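Local coordinates for carbonic anhydrase (Porphyridium purpureum, PDB 1DDZ), which probably catalyses the zinc-dependent, reversible hydration of carbon dioxide to hydrogencarbonate and a proton, at residues R156-M161 against L185-N190; K164-C169 against L176-E181. All blocks are in the same frame, centred on the assembly; numbering follows the deposited sequence.

Interaction 1 of 2, residues R156-M161 against L185-N190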
loop_
_atom_site.group_PDB
_atom_site.type_symbol
_atom_site.label_atom_id
_atom_site.label_comp_id
_atom_site.label_asym_id
_atom_site.label_seq_id
_atom_site.Cartn_x
_atom_site.Cartn_y
_atom_site.Cartn_z
ATOM N N ARG A 156 -3.941 16.341 -2.344
ATOM C CA ARG A 156 -3.938 17.464 -1.400
ATOM C C ARG A 156 -2.509 17.912 -1.148
ATOM O O ARG A 156 -2.243 19.084 -0.960
ATOM C CB ARG A 156 -4.589 17.053 -0.094
ATOM C CG ARG A 156 -6.062 17.011 -0.191
ATOM C CD ARG A 156 -6.574 18.417 -0.154
ATOM N NE ARG A 156 -7.708 18.467 0.739
ATOM C CZ ARG A 156 -7.712 18.997 1.956
ATOM N NH1 ARG A 156 -6.640 19.587 2.478
ATOM N NH2 ARG A 156 -8.792 18.839 2.686
ATOM N N ASP A 157 -1.580 16.968 -1.174
ATOM C CA ASP A 157 -0.181 17.316 -1.006
ATOM C C ASP A 157 0.255 18.121 -2.205
ATOM O O ASP A 157 1.038 19.036 -2.064
ATOM C CB ASP A 157 0.687 16.086 -0.866
ATOM C CG ASP A 157 0.585 15.468 0.498
ATOM O OD1 ASP A 157 -0.098 16.035 1.376
ATOM O OD2 ASP A 157 1.183 14.393 0.690
ATOM N N VAL A 158 -0.277 17.804 -3.382
ATOM C CA VAL A 158 0.054 18.557 -4.588
ATOM C C VAL A 158 -0.450 20.000 -4.453
ATOM O O VAL A 158 0.277 20.936 -4.770
ATOM C CB VAL A 158 -0.549 17.902 -5.848
ATOM C CG1 VAL A 158 -0.183 18.694 -7.093
ATOM C CG2 VAL A 158 -0.034 16.481 -5.972
ATOM N N ARG A 159 -1.671 20.182 -3.949
ATOM C CA ARG A 159 -2.220 21.529 -3.777
ATOM C C ARG A 159 -1.384 22.283 -2.738
ATOM O O ARG A 159 -1.031 23.444 -2.938
ATOM C CB ARG A 159 -3.687 21.491 -3.334
ATOM C CG ARG A 159 -4.407 22.838 -3.532
ATOM C CD ARG A 159 -5.787 22.900 -2.857
ATOM N NE ARG A 159 -5.689 23.132 -1.413
ATOM C CZ ARG A 159 -6.180 24.193 -0.765
ATOM N NH1 ARG A 159 -6.839 25.164 -1.392
ATOM N NH2 ARG A 159 -5.942 24.310 0.527
ATOM N N ARG A 160 -0.993 21.573 -1.685
ATOM C CA ARG A 160 -0.184 22.131 -0.607
ATOM C C ARG A 160 1.186 22.603 -1.102
ATOM O O ARG A 160 1.561 23.753 -0.895
ATOM C CB ARG A 160 -0.034 21.091 0.508
ATOM C CG ARG A 160 0.796 21.512 1.708
ATOM C CD ARG A 160 0.729 20.464 2.820
ATOM N NE ARG A 160 2.059 19.962 3.185
ATOM C CZ ARG A 160 2.769 20.374 4.238
ATOM N NH1 ARG A 160 2.285 21.304 5.055
ATOM N NH2 ARG A 160 3.982 19.878 4.464
ATOM N N MET A 161 1.918 21.720 -1.774
ATOM C CA MET A 161 3.243 22.039 -2.309
ATOM C C MET A 161 3.224 23.126 -3.377
ATOM O O MET A 161 4.230 23.779 -3.596
ATOM C CB MET A 161 3.891 20.807 -2.941
ATOM C CG MET A 161 4.349 19.746 -1.971
ATOM S SD MET A 161 5.096 18.317 -2.818
ATOM C CE MET A 161 3.634 17.474 -3.488
ATOM N N LEU A 185 2.633 16.425 -13.240
ATOM C CA LEU A 185 4.063 16.735 -13.056
ATOM C C LEU A 185 4.636 16.097 -11.806
ATOM O O LEU A 185 5.774 15.628 -11.791
ATOM C CB LEU A 185 4.313 18.244 -12.979
ATOM C CG LEU A 185 5.156 18.908 -14.070
ATOM C CD1 LEU A 185 5.564 20.294 -13.600
ATOM C CD2 LEU A 185 6.385 18.080 -14.385
ATOM N N GLU A 186 3.858 16.114 -10.741
ATOM C CA GLU A 186 4.292 15.496 -9.492
ATOM C C GLU A 186 4.407 13.954 -9.656
ATOM O O GLU A 186 5.350 13.331 -9.187
ATOM C CB GLU A 186 3.296 15.876 -8.391
ATOM C CG GLU A 186 3.940 16.227 -7.054
ATOM C CD GLU A 186 5.044 17.300 -7.160
ATOM O OE1 GLU A 186 6.218 16.902 -6.985
ATOM O OE2 GLU A 186 4.741 18.511 -7.393
ATOM N N GLN A 187 3.466 13.340 -10.362
ATOM C CA GLN A 187 3.529 11.898 -10.585
ATOM C C GLN A 187 4.760 11.556 -11.456
ATOM O O GLN A 187 5.469 10.598 -11.176
ATOM C CB GLN A 187 2.215 11.369 -11.192
ATOM C CG GLN A 187 0.930 11.710 -10.395
ATOM C CD GLN A 187 1.101 11.635 -8.880
ATOM O OE1 GLN A 187 1.591 10.651 -8.350
ATOM N NE2 GLN A 187 0.731 12.704 -8.184
ATOM N N VAL A 188 5.053 12.368 -12.465
ATOM C CA VAL A 188 6.233 12.150 -13.301
ATOM C C VAL A 188 7.457 12.166 -12.401
ATOM O O VAL A 188 8.347 11.321 -12.514
ATOM C CB VAL A 188 6.358 13.230 -14.381
ATOM C CG1 VAL A 188 7.759 13.212 -15.015
ATOM C CG2 VAL A 188 5.314 12.986 -15.445
ATOM N N HIS A 189 7.497 13.116 -11.473
ATOM C CA HIS A 189 8.609 13.178 -10.534
ATOM C C HIS A 189 8.731 11.847 -9.771
ATOM O O HIS A 189 9.834 11.308 -9.575
ATOM C CB HIS A 189 8.397 14.306 -9.510
ATOM C CG HIS A 189 9.427 14.311 -8.410
ATOM N ND1 HIS A 189 9.255 13.622 -7.225
ATOM C CD2 HIS A 189 10.668 14.848 -8.358
ATOM C CE1 HIS A 189 10.360 13.725 -6.498
ATOM N NE2 HIS A 189 11.225 14.466 -7.168
ATOM N N ASN A 190 7.597 11.366 -9.278
ATOM C CA ASN A 190 7.548 10.123 -8.515
ATOM C C ASN A 190 8.005 8.922 -9.348
ATOM O O ASN A 190 8.741 8.070 -8.856
ATOM C CB ASN A 190 6.144 9.913 -7.945
ATOM C CG ASN A 190 5.819 10.905 -6.843
ATOM O OD1 ASN A 190 6.694 11.664 -6.402
ATOM N ND2 ASN A 190 4.586 10.892 -6.375
#
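Glu-186 OE1 forms an intersubunit salt bridge with Arg-160 NH2 of the second subunit, while the aliphatic part of the same side chain lies against Val-158 and Met-161 of its own chain. The residue illustrates how one acidic side chain can do two things: the carboxylate reaches the subunit interface, and the methylenes pack between helices. The end methyl of Met-161 makes the closest approach of the contact, with CE 3.8 Å from Glu-186 CG and 3.9 Å from Glu-186 CD. A bend in the methionine chain at chi3 (-75°) puts this methyl over the glutamate stem. Val-158 and the glutamate run alongside each other with opposite headings, Val-158 CG2 coming 4.1 Å from Glu-186 CG. The axes of the short helical segments 156-161 and 185-190 are turned 105° to each other, with 7.2 Å between Val-158 CA and Glu-186 CA. The second of them belongs to helix 172-193, which lies against the central beta sheet of this alpha/beta carbonic anhydrase: Gln-187 and Val-188 both rest on Val-127 of strand 124-130. That strand ends at the zinc ligand His-130, and the side chain of Gln-187 is about 11 Å from the metal. The Gln-187 amide is held at both ends, OE1 accepting from Cys-102 N and NE2 donating to Asn-183 OD1. Gln-187 NE2 comes no closer to Val-158 than 4.4 Å, at CG2.

Interaction 2 of 2, residues K164-C169 against L176-E181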
loop_
_atom_site.group_PDB
_atom_site.type_symbol
_atom_site.label_atom_id
_atom_site.label_comp_id
_atom_site.label_asym_id
_atom_site.label_seq_id
_atom_site.Cartn_x
_atom_site.Cartn_y
_atom_site.Cartn_z
ATOM N N LYS A 164 1.387 28.449 -4.195
ATOM C CA LYS A 164 1.796 29.650 -4.940
ATOM C C LYS A 164 1.258 29.713 -6.364
ATOM O O LYS A 164 0.853 30.778 -6.847
ATOM C CB LYS A 164 3.315 29.763 -4.943
ATOM C CG LYS A 164 4.003 28.469 -5.305
ATOM C CD LYS A 164 5.418 28.429 -4.785
ATOM C CE LYS A 164 6.103 27.156 -5.190
ATOM N NZ LYS A 164 7.552 27.190 -4.881
ATOM N N TYR A 165 1.223 28.570 -7.028
ATOM C CA TYR A 165 0.708 28.516 -8.385
ATOM C C TYR A 165 -0.803 28.487 -8.382
ATOM O O TYR A 165 -1.438 29.108 -9.212
ATOM C CB TYR A 165 1.238 27.272 -9.060
ATOM C CG TYR A 165 2.732 27.223 -8.991
ATOM C CD1 TYR A 165 3.393 26.076 -8.562
ATOM C CD2 TYR A 165 3.489 28.331 -9.364
ATOM C CE1 TYR A 165 4.787 26.029 -8.509
ATOM C CE2 TYR A 165 4.856 28.301 -9.320
ATOM C CZ TYR A 165 5.509 27.149 -8.894
ATOM O OH TYR A 165 6.880 27.146 -8.885
ATOM N N LEU A 166 -1.378 27.817 -7.393
ATOM C CA LEU A 166 -2.823 27.681 -7.329
ATOM C C LEU A 166 -3.613 28.925 -6.901
ATOM O O LEU A 166 -4.613 29.276 -7.533
ATOM C CB LEU A 166 -3.208 26.443 -6.508
ATOM C CG LEU A 166 -3.208 25.023 -7.117
ATOM C CD1 LEU A 166 -3.381 25.085 -8.615
ATOM C CD2 LEU A 166 -1.969 24.236 -6.769
ATOM N N ASP A 167 -3.134 29.617 -5.873
ATOM C CA ASP A 167 -3.783 30.846 -5.390
ATOM C C ASP A 167 -3.764 31.933 -6.481
ATOM O O ASP A 167 -4.550 32.873 -6.466
ATOM C CB ASP A 167 -3.063 31.369 -4.151
ATOM C CG ASP A 167 -2.797 30.286 -3.114
ATOM O OD1 ASP A 167 -3.379 29.177 -3.199
ATOM O OD2 ASP A 167 -1.988 30.551 -2.197
ATOM N N LYS A 168 -2.833 31.799 -7.412
ATOM C CA LYS A 168 -2.686 32.723 -8.524
ATOM C C LYS A 168 -3.907 32.618 -9.455
ATOM O O LYS A 168 -4.343 33.610 -10.052
ATOM C CB LYS A 168 -1.401 32.347 -9.288
ATOM C CG LYS A 168 -0.938 33.350 -10.315
ATOM C CD LYS A 168 -0.508 34.673 -9.674
ATOM C CE LYS A 168 -0.146 35.710 -10.743
ATOM N NZ LYS A 168 0.247 37.044 -10.197
ATOM N N CYS A 169 -4.457 31.408 -9.551
ATOM C CA CYS A 169 -5.599 31.097 -10.415
ATOM C C CYS A 169 -6.851 31.946 -10.254
ATOM O O CYS A 169 -7.372 32.121 -9.152
ATOM C CB CYS A 169 -5.928 29.616 -10.304
ATOM S SG CYS A 169 -4.534 28.584 -10.804
ATOM N N LEU A 176 -8.684 24.078 -11.116
ATOM C CA LEU A 176 -8.759 22.621 -11.238
ATOM C C LEU A 176 -7.783 22.241 -12.358
ATOM O O LEU A 176 -6.958 21.341 -12.188
ATOM C CB LEU A 176 -10.183 22.173 -11.592
ATOM C CG LEU A 176 -10.710 20.801 -11.127
ATOM C CD1 LEU A 176 -11.462 20.119 -12.259
ATOM C CD2 LEU A 176 -9.624 19.898 -10.600
ATOM N N ASN A 177 -7.833 22.973 -13.471
ATOM C CA ASN A 177 -6.954 22.725 -14.604
ATOM C C ASN A 177 -5.515 22.713 -14.146
ATOM O O ASN A 177 -4.771 21.779 -14.432
ATOM C CB ASN A 177 -7.111 23.797 -15.692
ATOM C CG ASN A 177 -8.382 23.636 -16.508
ATOM O OD1 ASN A 177 -8.776 22.534 -16.862
ATOM N ND2 ASN A 177 -9.002 24.755 -16.850
ATOM N N ARG A 178 -5.112 23.751 -13.426
ATOM C CA ARG A 178 -3.743 23.826 -12.950
ATOM C C ARG A 178 -3.370 22.712 -11.943
ATOM O O ARG A 178 -2.248 22.214 -11.982
ATOM C CB ARG A 178 -3.434 25.220 -12.390
ATOM C CG ARG A 178 -2.044 25.334 -11.793
ATOM C CD ARG A 178 -1.042 26.035 -12.673
ATOM N NE ARG A 178 -1.062 25.673 -14.090
ATOM C CZ ARG A 178 -0.568 26.466 -15.040
ATOM N NH1 ARG A 178 -0.023 27.626 -14.701
ATOM N NH2 ARG A 178 -0.688 26.151 -16.322
ATOM N N LEU A 179 -4.286 22.324 -11.046
ATOM C CA LEU A 179 -4.015 21.231 -10.080
ATOM C C LEU A 179 -3.771 19.921 -10.880
ATOM O O LEU A 179 -2.860 19.173 -10.586
ATOM C CB LEU A 179 -5.232 20.977 -9.172
ATOM C CG LEU A 179 -5.149 20.535 -7.707
ATOM C CD1 LEU A 179 -6.305 19.652 -7.392
ATOM C CD2 LEU A 179 -3.863 19.866 -7.334
ATOM N N ILE A 180 -4.613 19.666 -11.878
ATOM C CA ILE A 180 -4.513 18.482 -12.706
ATOM C C ILE A 180 -3.163 18.447 -13.401
ATOM O O ILE A 180 -2.470 17.439 -13.359
ATOM C CB ILE A 180 -5.701 18.405 -13.674
ATOM C CG1 ILE A 180 -6.952 18.046 -12.866
ATOM C CG2 ILE A 180 -5.441 17.367 -14.808
ATOM C CD1 ILE A 180 -8.265 18.198 -13.622
ATOM N N GLU A 181 -2.726 19.584 -13.928
ATOM C CA GLU A 181 -1.420 19.670 -14.595
ATOM C C GLU A 181 -0.265 19.478 -13.608
ATOM O O GLU A 181 0.721 18.799 -13.893
ATOM C CB GLU A 181 -1.287 21.017 -15.305
ATOM C CG GLU A 181 -2.308 21.197 -16.400
ATOM C CD GLU A 181 -2.503 22.646 -16.813
ATOM O OE1 GLU A 181 -2.006 23.548 -16.112
ATOM O OE2 GLU A 181 -3.187 22.893 -17.827
HETATM O O HOH W 1 0.121 28.903 -11.657
#
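Apolar contact between Leu-166 and Arg-178 comes first: the leucine side chain runs obliquely across the arginine stem, and its methyl CD1 rests 3.5 Å from Arg-178 CG. Cys-169 adds its sulfur to the same stem, SG lying 3.9 Å from Arg-178 CB. Leu-166 and Cys-169 are the ends of a type I turn, closed by Cys-169 N to Leu-166 O at 2.9 Å. The ionic part lies within segment 176-181. Arg-178 CG stands opposite the backbone N (chi1 176°), and bends at chi2 and chi3 carry the guanidinium round to Glu-181, whose OE1 it grips side-on and in plane through NE at 3.1 Å and NH2 at 2.9 Å. Glu-181 OE2 is bound by Tyr-131 and Gly-284, and Arg-178 NH2 also donates to Gln-281 O. A water bridges the segments, donating to Tyr-165 O and accepting a weak bond from Arg-178 NH1. A leucine at Arg-178 would probably leave the buried Glu-181 carboxylate without its countercharge and the water without its second partner. The side chain of Leu-179 is about 8 Å from that of the zinc ligand Cys-133, and the turn leads toward helix 172-193, one of those packed on the central sheet of the beta-carbonic anhydrase alpha/beta fold.

Overall arrangement
Both contacts dress the same element, helix 172-193, and the helices facing it, 147-161 and 163-166, follow each other in the chain. Segments 164-169 and 176-181 both lie between 156-161 and 185-190, which nests interaction 2 within the loop that interaction 1 closes. Their centres are 12 Å apart, and they meet where Val-158 CG1 packs 3.9 Å from Leu-179 CD2. Interaction 2 is the more buried; interaction 1 is only partly buried and covers less area. Both touch the second subunit but use it differently: Cys-169 O accepts a hydrogen bond from Gln-258 of that subunit. In both, apolar contact joins the segments, with a water added in interaction 2; the charged group is paired within helix 172-193 in interaction 2 and with the second subunit in interaction 1.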